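Type I site-specific restriction-modification system, R (Restriction) subunit (Vibrio vulnificus, PDB 3H1T) probably acts as the motor and nuclease subunit of a type I restriction enzyme, binding DNA and hydrolysing ATP, this fragment joining a nuclease-like N-terminal domain to two helicase-type domains. Local coordinates at residues V68-Q73 and L543-G548; E92-P95 and G101-M104. One frame throughout, in Å; residues are numbered along the deposited sequence.

Contact 1 is a surface contact between distant parts of the chain: it brings a two-stranded hairpin of the N-terminal region to a loop of the second helicase-type domain. Contact 2 is local and partly buried, joining the end of strand 86-93 to the start of helix 104-114. It lies within the chain loop closed by contact 1, with the two centres about 31 Å apart, and the two hold different elements. Both depend on one long basic side chain. In contact 1 Arg70 reaches across to an exposed acid, whereas in contact 2 Lys94 curls back toward an acid near the end of the strand that precedes it and packs against a glycine backbone.

Contact 1 of 2, residues V68-Q73 and L543-G548; sequences VQRGEQ and LREDYG
Arg70 meets Glu545 and Leu543 where the antiparallel hairpin 61-64/67-70 of the N-terminal region approaches the second RecA-like domain. Segment 543-548 lies there in the loop between helix 530-537 and strand 552-556. The end of this helix and the residues just after it resemble helicase motif VI. The contact links the N-terminal, probably nuclease, region of the fragment to the motor side at the surface.

The electrostatic part is a single salt bridge, Arg70 NH1 to Glu545 OE1 at 3.1 Å. The second oxygen, OE2 of Glu545, stays 3.6 Å from NH1 of Arg70, an uneven grip. The planes of the two groups are turned 50° apart: the carboxylate carbon lies at the guanidinium edge, but OE1 approaches obliquely. Glu545 CG stands anti to the backbone N (chi1 174°) and the chain stays extended beyond it, carrying the acid toward the hairpin. Arg70 instead bends at chi3 (90°). Its NE donates to the carbonyl of Gly59, which probably restricts how the guanidinium can turn.

Within the loop, backbone bonds shape the turn that presents Glu545: Tyr547 N to Arg544 O (2.7 Å) and Gly548 N to Glu545 O (3.1 Å). Arg544 NH1 and Asp546 OD2 form a second salt bridge, of 2.7 Å, inside the same loop.

The remaining touch is a van der Waals contact of a methyl with the guanidinium. Arg70 and Leu543 come from opposite directions, and CD1 of Leu543 lies 3.7 Å from NH2 of Arg70, again oblique to the guanidinium.

Contact 2 of 2, residues E92-P95 and G101-M104; sequences EAKP and GQGM
NZ of Lys94 forms a long salt bridge to Glu92 OE1 at 3.8 Å and lies beside Gly103 as well, whose CA is a van der Waals neighbour 3.8 Å from NZ. Lys94 reaches this place by bending twice, at chi2 (-70°) and chi4 (64°), which folds the amine back toward Glu92, two residues earlier. The side chain of Gln102 crosses it at about a right angle, but is poorly ordered.

The base of the Glu92 side chain packs on the Gly103 carbonyl. CB of Glu92 rests 3.7 Å from the carbonyl oxygen of Gly103, and the CA atoms of Glu92 and Gly103 come within 5.8 Å. Gly103 is the N-cap of helix 104-114, whose residues Gln106, Ala107 and Tyr110 also touch Glu92. With no side chain at Gly103, the helix start can sit close against the strand end.

Asp77 lies close to Glu92 OE2, and its OD2 accepts the backbone N-H of Ala93. Asp77 on strand 75-81 and Glu92-Ala93-Lys94 resemble the PD-(D/E)xK nuclease signature. The chemistry here is therefore consistent with a DNA-cleavage site whose acids and lysine are gathered beside the helix start.

Contact 1 of 2, residues V68-Q73 and L543-G548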
ATOM      1  N   VAL A  68      17.522   1.368 -17.056  1.00 66.35           N
ATOM      2  CA  VAL A  68      16.705   0.774 -15.983  1.00 63.53           C
ATOM      3  C   VAL A  68      16.217  -0.660 -16.185  1.00 61.15           C
ATOM      4  O   VAL A  68      16.018  -1.098 -17.314  1.00 60.48           O
ATOM      5  CB  VAL A  68      15.430   1.655 -15.709  1.00 63.96           C
ATOM      6  CG1 VAL A  68      15.712   3.111 -16.072  1.00 64.42           C
ATOM      7  CG2 VAL A  68      14.228   1.120 -16.474  1.00 63.99           C
ATOM      8  N   GLN A  69      16.007  -1.367 -15.070  1.00 59.18           N
ATOM      9  CA  GLN A  69      15.525  -2.757 -15.079  1.00 57.65           C
ATOM     10  C   GLN A  69      15.069  -3.219 -13.692  1.00 54.48           C
ATOM     11  O   GLN A  69      15.258  -2.525 -12.699  1.00 54.05           O
ATOM     12  CB  GLN A  69      16.639  -3.701 -15.566  1.00 73.71           C
ATOM     13  CG  GLN A  69      17.934  -3.548 -14.785  1.00 75.15           C
ATOM     14  CD  GLN A  69      19.002  -4.543 -15.188  1.00 77.21           C
ATOM     15  OE1 GLN A  69      18.930  -5.725 -14.847  1.00 80.20           O
ATOM     16  NE2 GLN A  69      20.000  -4.072 -15.925  1.00 77.65           N
ATOM     17  N   ARG A  70      14.448  -4.391 -13.639  1.00 44.41           N
ATOM     18  CA  ARG A  70      14.012  -4.980 -12.382  1.00 41.48           C
ATOM     19  C   ARG A  70      15.098  -6.007 -12.065  1.00 40.42           C
ATOM     20  O   ARG A  70      15.628  -6.635 -12.973  1.00 39.88           O
ATOM     21  CB  ARG A  70      12.667  -5.714 -12.560  1.00 40.39           C
ATOM     22  CG  ARG A  70      11.568  -4.936 -13.254  1.00 40.17           C
ATOM     23  CD  ARG A  70      10.242  -5.670 -13.163  1.00 39.91           C
ATOM     24  NE  ARG A  70       9.495  -5.291 -11.968  1.00 40.24           N
ATOM     25  CZ  ARG A  70       8.460  -4.459 -11.968  1.00 40.08           C
ATOM     26  NH1 ARG A  70       8.042  -3.918 -13.100  1.00 36.53           N
ATOM     27  NH2 ARG A  70       7.845  -4.170 -10.835  1.00 41.11           N
ATOM     28  N   GLY A  71      15.490  -6.149 -10.810  1.00 35.63           N
ATOM     29  CA  GLY A  71      16.443  -7.188 -10.472  1.00 38.22           C
ATOM     30  C   GLY A  71      15.533  -8.022  -9.613  1.00 35.40           C
ATOM     31  O   GLY A  71      14.494  -8.457 -10.092  1.00 34.18           O
ATOM     32  N   GLU A  72      15.981  -8.358  -8.415  1.00 51.45           N
ATOM     33  CA  GLU A  72      15.143  -9.024  -7.424  1.00 50.28           C
ATOM     34  C   GLU A  72      14.323 -10.261  -7.863  1.00 47.68           C
ATOM     35  O   GLU A  72      14.873 -11.171  -8.451  1.00 48.99           O
ATOM     36  CB  GLU A  72      14.188  -7.933  -6.901  1.00 38.28           C
ATOM     37  CG  GLU A  72      13.602  -8.139  -5.490  1.00 41.55           C
ATOM     38  CD  GLU A  72      14.560  -7.797  -4.357  1.00 40.51           C
ATOM     39  OE1 GLU A  72      15.512  -7.010  -4.563  1.00 42.22           O
ATOM     40  OE2 GLU A  72      14.329  -8.329  -3.248  1.00 39.41           O
ATOM     41  N   GLN A  73      13.026 -10.258  -7.506  1.00 35.59           N
ATOM     42  CA  GLN A  73      12.064 -11.353  -7.766  1.00 34.49           C
ATOM     43  C   GLN A  73      12.191 -12.389  -6.651  1.00 32.47           C
ATOM     44  O   GLN A  73      12.863 -13.388  -6.816  1.00 34.50           O
ATOM     45  CB  GLN A  73      12.304 -11.993  -9.129  1.00 37.78           C
ATOM     46  CG  GLN A  73      11.449 -11.459 -10.266  1.00 38.73           C
ATOM     47  CD  GLN A  73      10.072 -12.071 -10.262  1.00 41.04           C
ATOM     48  OE1 GLN A  73       9.602 -12.612 -11.270  1.00 40.70           O
ATOM     49  NE2 GLN A  73       9.417 -11.999  -9.122  1.00 42.18           N
ATOM     50  N   LEU A 543       2.975   2.173 -10.239  1.00 45.53           N
ATOM     51  CA  LEU A 543       3.712   1.651 -11.392  1.00 45.30           C
ATOM     52  C   LEU A 543       2.836   1.379 -12.617  1.00 46.50           C
ATOM     53  O   LEU A 543       1.673   0.980 -12.506  1.00 46.14           O
ATOM     54  CB  LEU A 543       4.456   0.364 -11.025  1.00 29.65           C
ATOM     55  CG  LEU A 543       5.782   0.382 -10.263  1.00 27.40           C
ATOM     56  CD1 LEU A 543       6.132  -1.034  -9.848  1.00 26.91           C
ATOM     57  CD2 LEU A 543       6.881   0.961 -11.136  1.00 26.24           C
ATOM     58  N   ARG A 544       3.421   1.605 -13.790  1.00 41.35           N
ATOM     59  CA  ARG A 544       2.744   1.402 -15.065  1.00 42.51           C
ATOM     60  C   ARG A 544       3.796   1.169 -16.141  1.00 44.70           C
ATOM     61  O   ARG A 544       3.923   1.936 -17.103  1.00 45.63           O
ATOM     62  CB  ARG A 544       1.898   2.621 -15.431  1.00 42.64           C
ATOM     63  CG  ARG A 544       0.405   2.376 -15.364  1.00 43.63           C
ATOM     64  CD  ARG A 544       0.002   1.144 -16.169  1.00 43.42           C
ATOM     65  NE  ARG A 544      -1.423   0.846 -16.041  1.00 46.48           N
ATOM     66  CZ  ARG A 544      -2.032  -0.198 -16.599  1.00 46.59           C
ATOM     67  NH1 ARG A 544      -1.340  -1.062 -17.329  1.00 48.37           N
ATOM     68  NH2 ARG A 544      -3.337  -0.379 -16.430  1.00 45.46           N
ATOM     69  N   GLU A 545       4.567   0.108 -15.938  1.00 38.89           N
ATOM     70  CA  GLU A 545       5.634  -0.319 -16.838  1.00 38.02           C
ATOM     71  C   GLU A 545       5.026  -0.366 -18.220  1.00 38.66           C
ATOM     72  O   GLU A 545       5.683  -0.117 -19.237  1.00 38.97           O
ATOM     73  CB  GLU A 545       6.068  -1.705 -16.395  1.00 51.37           C
ATOM     74  CG  GLU A 545       7.067  -2.443 -17.248  1.00 52.73           C
ATOM     75  CD  GLU A 545       7.594  -3.677 -16.524  1.00 53.59           C
ATOM     76  OE1 GLU A 545       6.783  -4.386 -15.891  1.00 52.64           O
ATOM     77  OE2 GLU A 545       8.812  -3.942 -16.592  1.00 52.99           O
ATOM     78  N   ASP A 546       3.744  -0.705 -18.218  1.00 48.62           N
ATOM     79  CA  ASP A 546       2.906  -0.822 -19.400  1.00 49.00           C
ATOM     80  C   ASP A 546       3.064   0.436 -20.263  1.00 48.74           C
ATOM     81  O   ASP A 546       3.315   0.362 -21.466  1.00 48.22           O
ATOM     82  CB  ASP A 546       1.460  -0.984 -18.914  1.00 56.14           C
ATOM     83  CG  ASP A 546       0.544  -1.554 -19.961  1.00 58.50           C
ATOM     84  OD1 ASP A 546       1.008  -2.363 -20.787  1.00 60.62           O
ATOM     85  OD2 ASP A 546      -0.657  -1.212 -19.940  1.00 60.80           O
ATOM     86  N   TYR A 547       2.930   1.588 -19.614  1.00 48.10           N
ATOM     87  CA  TYR A 547       3.020   2.894 -20.251  1.00 48.74           C
ATOM     88  C   TYR A 547       4.314   3.652 -19.939  1.00 48.04           C
ATOM     89  O   TYR A 547       4.298   4.869 -19.776  1.00 48.08           O
ATOM     90  CB  TYR A 547       1.805   3.718 -19.828  1.00 50.36           C
ATOM     91  CG  TYR A 547       0.563   3.296 -20.570  1.00 52.95           C
ATOM     92  CD1 TYR A 547       0.286   3.819 -21.831  1.00 54.55           C
ATOM     93  CD2 TYR A 547      -0.280   2.300 -20.072  1.00 53.49           C
ATOM     94  CE1 TYR A 547      -0.784   3.361 -22.583  1.00 55.81           C
ATOM     95  CE2 TYR A 547      -1.359   1.832 -20.823  1.00 55.01           C
ATOM     96  CZ  TYR A 547      -1.598   2.367 -22.080  1.00 56.27           C
ATOM     97  OH  TYR A 547      -2.625   1.880 -22.855  1.00 59.46           O
ATOM     98  N   GLY A 548       5.428   2.931 -19.847  1.00 44.29           N
ATOM     99  CA  GLY A 548       6.701   3.573 -19.565  1.00 42.79           C
ATOM    100  C   GLY A 548       6.848   4.193 -18.186  1.00 42.36           C
ATOM    101  O   GLY A 548       7.759   4.993 -17.954  1.00 42.69           O
TER

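Contact 2 of 2, residues E92-P95 and G101-M104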
ATOM      1  N   GLU A  92      13.226 -24.048   3.130  1.00 30.26           N
ATOM      2  CA  GLU A  92      14.435 -23.669   2.418  1.00 33.02           C
ATOM      3  C   GLU A  92      15.177 -24.987   2.194  1.00 34.34           C
ATOM      4  O   GLU A  92      15.528 -25.674   3.150  1.00 35.45           O
ATOM      5  CB  GLU A  92      15.293 -22.709   3.255  1.00 36.80           C
ATOM      6  CG  GLU A  92      15.566 -21.331   2.639  1.00 40.89           C
ATOM      7  CD  GLU A  92      16.239 -21.372   1.269  1.00 41.84           C
ATOM      8  OE1 GLU A  92      17.403 -21.816   1.169  1.00 41.59           O
ATOM      9  OE2 GLU A  92      15.591 -20.945   0.287  1.00 42.67           O
ATOM     10  N   ALA A  93      15.402 -25.355   0.944  1.00 37.21           N
ATOM     11  CA  ALA A  93      16.094 -26.603   0.672  1.00 38.80           C
ATOM     12  C   ALA A  93      17.535 -26.303   0.316  1.00 38.62           C
ATOM     13  O   ALA A  93      17.860 -25.200  -0.116  1.00 39.77           O
ATOM     14  CB  ALA A  93      15.405 -27.358  -0.472  1.00 37.73           C
ATOM     15  N   LYS A  94      18.403 -27.275   0.535  1.00 33.72           N
ATOM     16  CA  LYS A  94      19.805 -27.122   0.229  1.00 33.53           C
ATOM     17  C   LYS A  94      20.275 -28.477  -0.266  1.00 33.85           C
ATOM     18  O   LYS A  94      19.611 -29.487  -0.040  1.00 33.80           O
ATOM     19  CB  LYS A  94      20.587 -26.700   1.477  1.00 46.00           C
ATOM     20  CG  LYS A  94      20.428 -25.222   1.828  1.00 48.47           C
ATOM     21  CD  LYS A  94      21.138 -24.321   0.808  1.00 50.93           C
ATOM     22  CE  LYS A  94      20.697 -22.847   0.887  1.00 50.53           C
ATOM     23  NZ  LYS A  94      21.021 -22.160   2.170  1.00 50.04           N
ATOM     24  N   PRO A  95      21.412 -28.527  -0.973  1.00 30.68           N
ATOM     25  CA  PRO A  95      21.901 -29.826  -1.459  1.00 29.71           C
ATOM     26  C   PRO A  95      22.184 -30.807  -0.307  1.00 29.50           C
ATOM     27  O   PRO A  95      22.590 -30.384   0.775  1.00 28.98           O
ATOM     28  CB  PRO A  95      23.164 -29.446  -2.234  1.00 29.81           C
ATOM     29  CG  PRO A  95      23.609 -28.178  -1.549  1.00 30.61           C
ATOM     30  CD  PRO A  95      22.323 -27.435  -1.350  1.00 30.10           C
ATOM     31  N   GLY A 101      21.394 -26.500   9.356  1.00 30.68           N
ATOM     32  CA  GLY A 101      21.332 -25.202   9.999  1.00 33.09           C
ATOM     33  C   GLY A 101      21.673 -24.029   9.104  1.00 34.97           C
ATOM     34  O   GLY A 101      21.519 -22.881   9.512  1.00 35.11           O
ATOM     35  N   GLN A 102      22.139 -24.311   7.893  1.00 58.44           N
ATOM     36  CA  GLN A 102      22.537 -23.270   6.957  1.00 58.60           C
ATOM     37  C   GLN A 102      21.347 -22.434   6.505  1.00 57.28           C
ATOM     38  O   GLN A 102      21.350 -21.213   6.665  1.00 60.05           O
ATOM     39  CB  GLN A 102      23.233 -23.907   5.747  1.00 76.86           C
ATOM     40  CG  GLN A 102      24.015 -22.929   4.863  1.00 81.94           C
ATOM     41  CD  GLN A 102      24.586 -23.612   3.626  1.00 84.08           C
ATOM     42  OE1 GLN A 102      25.547 -24.390   3.704  1.00 86.31           O
ATOM     43  NE2 GLN A 102      23.979 -23.342   2.479  1.00 84.23           N
ATOM     44  N   GLY A 103      20.326 -23.084   5.951  1.00 37.33           N
ATOM     45  CA  GLY A 103      19.153 -22.363   5.479  1.00 33.40           C
ATOM     46  C   GLY A 103      18.161 -21.894   6.529  1.00 31.04           C
ATOM     47  O   GLY A 103      17.108 -21.376   6.164  1.00 29.45           O
HETATM   48  N   MSE A 104      18.482 -22.043   7.811  1.00 30.15           N
HETATM   49  CA  MSE A 104      17.546 -21.647   8.856  1.00 32.60           C
HETATM   50  C   MSE A 104      17.184 -20.169   8.891  1.00 32.21           C
HETATM   51  O   MSE A 104      16.001 -19.826   8.873  1.00 33.38           O
HETATM   52  CB  MSE A 104      18.055 -22.071  10.240  1.00 34.91           C
HETATM   53  CG  MSE A 104      16.967 -21.993  11.322  1.00 40.72           C
HETATM   54 SE   MSE A 104      15.570 -23.349  11.120  1.00 51.98          SE
HETATM   55  CE  MSE A 104      14.425 -22.511   9.810  1.00 44.78           C
TER